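Long-range contact in alpha-pyrone synthesis polyketide synthase-like Pks18 (Mycobacterium tuberculosis, PDB 1TED), which probably extends medium- and long-chain aliphatic acyl-CoA starters with malonyl-CoA to make tri- and tetraketide alpha-pyrones: residues A[33-45]-A[116-130]. Sequence-based numbering, arbitrary orientation.
Sequences AVIEGLATGTPRR and LAVDVSKRALAGLPY
Strand 33-41 and the end of the helix at 116-125 run roughly antiparallel (147° between their directions), their axes 6.3 Å apart at closest approach, with Ala39 lying against Ala124. The pairing is a worked example of helix-on-sheet packing in the thiolase fold of chalcone synthase-like enzymes: small residues, Ala39, Gly37 and Gly41 on the strand and Ala124 on the helix, line the close approach. Ala39 is the centrepiece. Its CB sits 3.3 Å from Val120 O, is flanked by Arg123 CB, and meets Ala124 CB at 3.8 Å. Val120 spreads its two methyls along the strand: with CG1 anti to the backbone N (chi1 177°), that branch lies against the Ala39 carbonyl while CG2 rests 3.7 Å from Gly41 CA. Gly37, likewise without a side chain, brings its CA near Ala124 O. Leu116 ends the row, one methyl on the Thr42 backbone and the other, CD2, 3.8 Å from Pro43 CD. Leu128, closing the type I turn that starts at the helix's last residue, puts CD1 near Glu36 O and CD2 4.0 Å from Gly37 CA, at the classic beta bulge where Glu36 and Gly37 both face Val232. The other face of the strand, through Leu38 and Thr40, is packed by helix 349-361. At the exposed margin of the helix the Arg123 guanidinium lies beside the strand, NH1 3.7 Å from Thr40 O, and grips Asp119 side-on, NE meeting OD1 from above the carboxylate plane and NH2 reaching the syn lone pair of OD2 at 2.6 Å.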
ATOM      1  N   ALA A  33      -3.891 -21.676   2.012  1.00 26.82           N
ATOM      2  CA  ALA A  33      -3.544 -20.718   3.060  1.00 26.34           C
ATOM      3  C   ALA A  33      -4.494 -20.862   4.241  1.00 27.24           C
ATOM      4  O   ALA A  33      -5.705 -20.996   4.070  1.00 26.70           O
ATOM      5  CB  ALA A  33      -3.589 -19.297   2.522  1.00 22.18           C
ATOM      6  N   VAL A  34      -3.922 -20.829   5.439  1.00 26.79           N
ATOM      7  CA  VAL A  34      -4.671 -20.978   6.674  1.00 26.83           C
ATOM      8  C   VAL A  34      -4.356 -19.870   7.685  1.00 26.93           C
ATOM      9  O   VAL A  34      -3.197 -19.534   7.907  1.00 24.71           O
ATOM     10  CB  VAL A  34      -4.351 -22.363   7.323  1.00 27.39           C
ATOM     11  CG1 VAL A  34      -4.936 -22.458   8.737  1.00 24.36           C
ATOM     12  CG2 VAL A  34      -4.895 -23.471   6.439  1.00 28.86           C
ATOM     13  N   ILE A  35      -5.396 -19.288   8.274  1.00 27.06           N
ATOM     14  CA  ILE A  35      -5.210 -18.269   9.302  1.00 27.08           C
ATOM     15  C   ILE A  35      -4.937 -19.122  10.531  1.00 28.50           C
ATOM     16  O   ILE A  35      -5.830 -19.786  11.034  1.00 27.29           O
ATOM     17  CB  ILE A  35      -6.489 -17.450   9.543  1.00 26.74           C
ATOM     18  CG1 ILE A  35      -6.806 -16.604   8.309  1.00 26.72           C
ATOM     19  CG2 ILE A  35      -6.321 -16.583  10.786  1.00 22.23           C
ATOM     20  CD1 ILE A  35      -8.220 -16.025   8.322  1.00 28.00           C
ATOM     21  N   GLU A  36      -3.698 -19.110  11.001  1.00 29.96           N
ATOM     22  CA  GLU A  36      -3.313 -19.936  12.127  1.00 32.20           C
ATOM     23  C   GLU A  36      -3.327 -19.193  13.454  1.00 31.77           C
ATOM     24  O   GLU A  36      -3.356 -19.803  14.522  1.00 31.34           O
ATOM     25  CB  GLU A  36      -1.939 -20.550  11.819  1.00 35.16           C
ATOM     26  CG  GLU A  36      -1.941 -21.129  10.413  1.00 39.15           C
ATOM     27  CD  GLU A  36      -0.806 -22.078  10.110  1.00 44.23           C
ATOM     28  OE1 GLU A  36       0.366 -21.668  10.225  1.00 47.35           O
ATOM     29  OE2 GLU A  36      -1.093 -23.240   9.732  1.00 46.84           O
ATOM     30  N   GLY A  37      -3.332 -17.868  13.370  1.00 31.79           N
ATOM     31  CA  GLY A  37      -3.364 -17.046  14.561  1.00 30.29           C
ATOM     32  C   GLY A  37      -4.208 -15.826  14.267  1.00 29.82           C
ATOM     33  O   GLY A  37      -4.186 -15.315  13.151  1.00 29.63           O
ATOM     34  N   LEU A  38      -4.954 -15.365  15.264  1.00 30.58           N
ATOM     35  CA  LEU A  38      -5.816 -14.203  15.112  1.00 31.42           C
ATOM     36  C   LEU A  38      -5.989 -13.485  16.448  1.00 30.68           C
ATOM     37  O   LEU A  38      -6.384 -14.092  17.448  1.00 32.01           O
ATOM     38  CB  LEU A  38      -7.184 -14.643  14.576  1.00 31.59           C
ATOM     39  CG  LEU A  38      -8.282 -13.605  14.295  1.00 33.90           C
ATOM     40  CD1 LEU A  38      -9.403 -14.283  13.542  1.00 33.22           C
ATOM     41  CD2 LEU A  38      -8.824 -12.996  15.584  1.00 35.31           C
ATOM     42  N   ALA A  39      -5.710 -12.187  16.455  1.00 29.86           N
ATOM     43  CA  ALA A  39      -5.838 -11.386  17.666  1.00 29.08           C
ATOM     44  C   ALA A  39      -6.596 -10.107  17.371  1.00 29.21           C
ATOM     45  O   ALA A  39      -6.596  -9.598  16.246  1.00 28.68           O
ATOM     46  CB  ALA A  39      -4.474 -11.056  18.242  1.00 29.56           C
ATOM     47  N   THR A  40      -7.214  -9.577  18.414  1.00 27.56           N
ATOM     48  CA  THR A  40      -8.023  -8.381  18.309  1.00 30.09           C
ATOM     49  C   THR A  40      -7.679  -7.363  19.395  1.00 29.97           C
ATOM     50  O   THR A  40      -7.296  -7.732  20.506  1.00 31.52           O
ATOM     51  CB  THR A  40      -9.495  -8.793  18.414  1.00 31.13           C
ATOM     52  OG1 THR A  40      -9.963  -9.219  17.122  1.00 32.96           O
ATOM     53  CG2 THR A  40     -10.323  -7.674  18.962  1.00 32.83           C
ATOM     54  N   GLY A  41      -7.831  -6.082  19.085  1.00 30.00           N
ATOM     55  CA  GLY A  41      -7.517  -5.074  20.076  1.00 30.06           C
ATOM     56  C   GLY A  41      -7.948  -3.662  19.740  1.00 31.38           C
ATOM     57  O   GLY A  41      -8.069  -3.279  18.575  1.00 32.06           O
ATOM     58  N   THR A  42      -8.156  -2.868  20.782  1.00 32.13           N
ATOM     59  CA  THR A  42      -8.582  -1.489  20.607  1.00 32.87           C
ATOM     60  C   THR A  42      -8.081  -0.679  21.789  1.00 33.66           C
ATOM     61  O   THR A  42      -7.657  -1.246  22.797  1.00 33.40           O
ATOM     62  CB  THR A  42     -10.127  -1.387  20.613  1.00 33.53           C
ATOM     63  OG1 THR A  42     -10.603  -1.588  21.949  1.00 30.70           O
ATOM     64  CG2 THR A  42     -10.748  -2.450  19.724  1.00 30.41           C
ATOM     65  N   PRO A  43      -8.089   0.660  21.671  1.00 34.79           N
ATOM     66  CA  PRO A  43      -7.631   1.451  22.818  1.00 35.85           C
ATOM     67  C   PRO A  43      -8.597   1.169  23.973  1.00 37.33           C
ATOM     68  O   PRO A  43      -9.705   0.663  23.748  1.00 37.30           O
ATOM     69  CB  PRO A  43      -7.695   2.897  22.313  1.00 33.92           C
ATOM     70  CG  PRO A  43      -8.515   2.829  21.061  1.00 34.83           C
ATOM     71  CD  PRO A  43      -8.195   1.497  20.469  1.00 33.83           C
ATOM     72  N   ARG A  44      -8.177   1.488  25.196  1.00 38.00           N
ATOM     73  CA  ARG A  44      -8.985   1.226  26.382  1.00 38.90           C
ATOM     74  C   ARG A  44     -10.168   2.160  26.595  1.00 39.75           C
ATOM     75  O   ARG A  44     -11.164   1.761  27.197  1.00 40.63           O
ATOM     76  CB  ARG A  44      -8.094   1.224  27.626  1.00 39.30           C
ATOM     77  N   ARG A  45     -10.072   3.393  26.108  1.00 39.63           N
ATOM     78  CA  ARG A  45     -11.161   4.344  26.291  1.00 39.84           C
ATOM     79  C   ARG A  45     -12.470   3.914  25.634  1.00 40.39           C
ATOM     80  O   ARG A  45     -12.538   3.718  24.415  1.00 39.70           O
ATOM     81  CB  ARG A  45     -10.764   5.720  25.762  1.00 39.57           C
ATOM     82  CG  ARG A  45     -11.906   6.731  25.746  1.00 39.64           C
ATOM     83  CD  ARG A  45     -11.380   8.114  26.053  1.00 41.42           C
ATOM     84  NE  ARG A  45     -10.092   8.322  25.403  1.00 44.43           N
ATOM     85  CZ  ARG A  45      -9.058   8.930  25.969  1.00 43.99           C
ATOM     86  NH1 ARG A  45      -9.152   9.402  27.205  1.00 43.54           N
ATOM     87  NH2 ARG A  45      -7.920   9.043  25.302  1.00 46.64           N
ATOM     88  N   LEU A 116      -0.538  -0.112  20.239  1.00 26.16           N
ATOM     89  CA  LEU A 116      -1.659  -0.992  19.955  1.00 25.88           C
ATOM     90  C   LEU A 116      -1.344  -2.093  18.948  1.00 25.04           C
ATOM     91  O   LEU A 116      -1.736  -3.240  19.145  1.00 25.76           O
ATOM     92  CB  LEU A 116      -2.857  -0.173  19.461  1.00 27.49           C
ATOM     93  CG  LEU A 116      -4.132  -0.974  19.183  1.00 27.26           C
ATOM     94  CD1 LEU A 116      -4.608  -1.652  20.459  1.00 24.87           C
ATOM     95  CD2 LEU A 116      -5.196  -0.045  18.651  1.00 27.96           C
ATOM     96  N   ALA A 117      -0.641  -1.745  17.871  1.00 25.23           N
ATOM     97  CA  ALA A 117      -0.293  -2.728  16.840  1.00 25.27           C
ATOM     98  C   ALA A 117       0.749  -3.723  17.347  1.00 24.50           C
ATOM     99  O   ALA A 117       0.679  -4.909  17.037  1.00 25.63           O
ATOM    100  CB  ALA A 117       0.215  -2.023  15.574  1.00 23.59           C
ATOM    101  N   VAL A 118       1.716  -3.241  18.120  1.00 23.40           N
ATOM    102  CA  VAL A 118       2.736  -4.116  18.677  1.00 22.22           C
ATOM    103  C   VAL A 118       2.064  -5.114  19.623  1.00 22.13           C
ATOM    104  O   VAL A 118       2.368  -6.305  19.601  1.00 24.15           O
ATOM    105  CB  VAL A 118       3.811  -3.300  19.437  1.00 24.50           C
ATOM    106  CG1 VAL A 118       4.694  -4.227  20.281  1.00 21.71           C
ATOM    107  CG2 VAL A 118       4.665  -2.523  18.433  1.00 21.82           C
ATOM    108  N   ASP A 119       1.130  -4.636  20.431  0.50 20.33           N
ATOM    109  CA  ASP A 119       0.434  -5.508  21.361  0.50 20.51           C
ATOM    110  C   ASP A 119      -0.410  -6.583  20.664  0.50 20.00           C
ATOM    111  O   ASP A 119      -0.293  -7.768  20.975  0.50 16.67           O
ATOM    112  CB  ASP A 119      -0.431  -4.663  22.304  0.50 23.96           C
ATOM    113  CG  ASP A 119      -1.384  -5.501  23.148  1.00 28.82           C
ATOM    114  OD1 ASP A 119      -1.025  -6.635  23.534  1.00 27.71           O
ATOM    115  OD2 ASP A 119      -2.494  -5.007  23.440  1.00 32.93           O
ATOM    116  N   VAL A 120      -1.243  -6.179  19.708  1.00 22.83           N
ATOM    117  CA  VAL A 120      -2.108  -7.133  18.999  1.00 21.72           C
ATOM    118  C   VAL A 120      -1.319  -8.164  18.197  1.00 22.77           C
ATOM    119  O   VAL A 120      -1.648  -9.352  18.220  1.00 20.35           O
ATOM    120  CB  VAL A 120      -3.100  -6.391  18.079  1.00 24.54           C
ATOM    121  CG1 VAL A 120      -3.954  -7.384  17.298  1.00 21.40           C
ATOM    122  CG2 VAL A 120      -3.988  -5.487  18.924  1.00 21.93           C
ATOM    123  N   SER A 121      -0.273  -7.706  17.512  1.00 24.12           N
ATOM    124  CA  SER A 121       0.597  -8.575  16.717  1.00 24.98           C
ATOM    125  C   SER A 121       1.162  -9.674  17.605  1.00 25.85           C
ATOM    126  O   SER A 121       1.233 -10.835  17.206  1.00 26.99           O
ATOM    127  CB  SER A 121       1.757  -7.769  16.110  1.00 24.79           C
ATOM    128  OG  SER A 121       1.287  -6.797  15.189  1.00 22.19           O
ATOM    129  N   LYS A 122       1.571  -9.295  18.813  1.00 28.59           N
ATOM    130  CA  LYS A 122       2.115 -10.254  19.786  1.00 30.40           C
ATOM    131  C   LYS A 122       1.052 -11.266  20.186  1.00 27.83           C
ATOM    132  O   LYS A 122       1.351 -12.449  20.306  1.00 29.61           O
ATOM    133  CB  LYS A 122       2.596  -9.550  21.068  1.00 31.16           C
ATOM    134  CG  LYS A 122       3.918  -8.818  20.972  1.00 35.26           C
ATOM    135  CD  LYS A 122       4.202  -8.108  22.295  1.00 37.88           C
ATOM    136  CE  LYS A 122       5.496  -7.299  22.254  1.00 39.35           C
ATOM    137  NZ  LYS A 122       5.696  -6.537  23.527  1.00 41.10           N
ATOM    138  N   ARG A 123      -0.177 -10.801  20.414  1.00 25.69           N
ATOM    139  CA  ARG A 123      -1.255 -11.701  20.813  1.00 26.67           C
ATOM    140  C   ARG A 123      -1.536 -12.745  19.738  1.00 27.23           C
ATOM    141  O   ARG A 123      -1.877 -13.886  20.060  1.00 27.93           O
ATOM    142  CB  ARG A 123      -2.556 -10.941  21.099  1.00 27.28           C
ATOM    143  CG  ARG A 123      -2.460  -9.809  22.104  1.00 27.35           C
ATOM    144  CD  ARG A 123      -3.840  -9.202  22.377  1.00 26.09           C
ATOM    145  NE  ARG A 123      -3.721  -7.969  23.138  1.00 25.97           N
ATOM    146  CZ  ARG A 123      -4.696  -7.427  23.858  1.00 28.41           C
ATOM    147  NH1 ARG A 123      -5.888  -8.006  23.921  1.00 29.58           N
ATOM    148  NH2 ARG A 123      -4.469  -6.312  24.540  1.00 24.30           N
ATOM    149  N   ALA A 124      -1.394 -12.352  18.470  1.00 25.93           N
ATOM    150  CA  ALA A 124      -1.649 -13.262  17.347  1.00 26.91           C
ATOM    151  C   ALA A 124      -0.580 -14.343  17.214  1.00 26.73           C
ATOM    152  O   ALA A 124      -0.864 -15.460  16.770  1.00 27.71           O
ATOM    153  CB  ALA A 124      -1.760 -12.478  16.042  1.00 24.63           C
ATOM    154  N   LEU A 125       0.646 -14.013  17.606  1.00 27.91           N
ATOM    155  CA  LEU A 125       1.753 -14.959  17.527  1.00 29.84           C
ATOM    156  C   LEU A 125       1.896 -15.799  18.799  1.00 31.29           C
ATOM    157  O   LEU A 125       2.398 -16.922  18.755  1.00 30.24           O
ATOM    158  CB  LEU A 125       3.058 -14.203  17.255  1.00 28.06           C
ATOM    159  CG  LEU A 125       3.211 -13.582  15.860  1.00 29.64           C
ATOM    160  CD1 LEU A 125       4.220 -12.444  15.915  1.00 27.66           C
ATOM    161  CD2 LEU A 125       3.640 -14.653  14.848  1.00 26.72           C
ATOM    162  N   ALA A 126       1.411 -15.253  19.915  1.00 34.47           N
ATOM    163  CA  ALA A 126       1.488 -15.876  21.244  1.00 36.92           C
ATOM    164  C   ALA A 126       1.357 -17.397  21.365  1.00 38.85           C
ATOM    165  O   ALA A 126       2.165 -18.027  22.041  1.00 41.52           O
ATOM    166  CB  ALA A 126       0.493 -15.204  22.176  1.00 36.40           C
ATOM    167  N   GLY A 127       0.358 -18.000  20.734  1.00 39.14           N
ATOM    168  CA  GLY A 127       0.230 -19.444  20.855  1.00 38.84           C
ATOM    169  C   GLY A 127       1.010 -20.299  19.861  1.00 38.85           C
ATOM    170  O   GLY A 127       1.146 -21.503  20.071  1.00 38.74           O
ATOM    171  N   LEU A 128       1.527 -19.699  18.788  1.00 39.04           N
ATOM    172  CA  LEU A 128       2.269 -20.450  17.767  1.00 39.90           C
ATOM    173  C   LEU A 128       3.733 -20.708  18.113  1.00 41.16           C
ATOM    174  O   LEU A 128       4.365 -19.923  18.823  1.00 41.84           O
ATOM    175  CB  LEU A 128       2.211 -19.744  16.402  1.00 38.31           C
ATOM    176  CG  LEU A 128       0.908 -19.615  15.601  1.00 37.68           C
ATOM    177  CD1 LEU A 128       0.047 -20.854  15.805  1.00 36.15           C
ATOM    178  CD2 LEU A 128       0.168 -18.367  16.015  1.00 37.46           C
ATOM    179  N   PRO A 129       4.292 -21.820  17.606  1.00 43.02           N
ATOM    180  CA  PRO A 129       5.682 -22.216  17.841  1.00 43.38           C
ATOM    181  C   PRO A 129       6.618 -21.639  16.792  1.00 44.21           C
ATOM    182  O   PRO A 129       7.797 -21.979  16.745  1.00 46.58           O
ATOM    183  CB  PRO A 129       5.615 -23.727  17.748  1.00 43.60           C
ATOM    184  CG  PRO A 129       4.669 -23.907  16.604  1.00 44.04           C
ATOM    185  CD  PRO A 129       3.559 -22.907  16.925  1.00 43.61           C
ATOM    186  N   TYR A 130       6.096 -20.765  15.946  0.50 44.09           N
ATOM    187  CA  TYR A 130       6.928 -20.191  14.909  0.50 44.17           C
ATOM    188  C   TYR A 130       8.020 -19.306  15.481  0.50 44.39           C
ATOM    189  O   TYR A 130       7.774 -18.437  16.313  0.50 43.63           O
ATOM    190  CB  TYR A 130       6.070 -19.404  13.921  0.50 43.89           C
ATOM    191  CG  TYR A 130       4.884 -20.189  13.413  1.00 44.92           C
ATOM    192  CD1 TYR A 130       5.002 -21.545  13.090  1.00 44.14           C
ATOM    193  CD2 TYR A 130       3.642 -19.579  13.256  1.00 44.83           C
ATOM    194  CE1 TYR A 130       3.910 -22.266  12.627  1.00 44.37           C
ATOM    195  CE2 TYR A 130       2.547 -20.288  12.792  1.00 44.26           C
ATOM    196  CZ  TYR A 130       2.683 -21.626  12.482  1.00 45.89           C
ATOM    197  OH  TYR A 130       1.578 -22.319  12.034  1.00 47.38           O
TER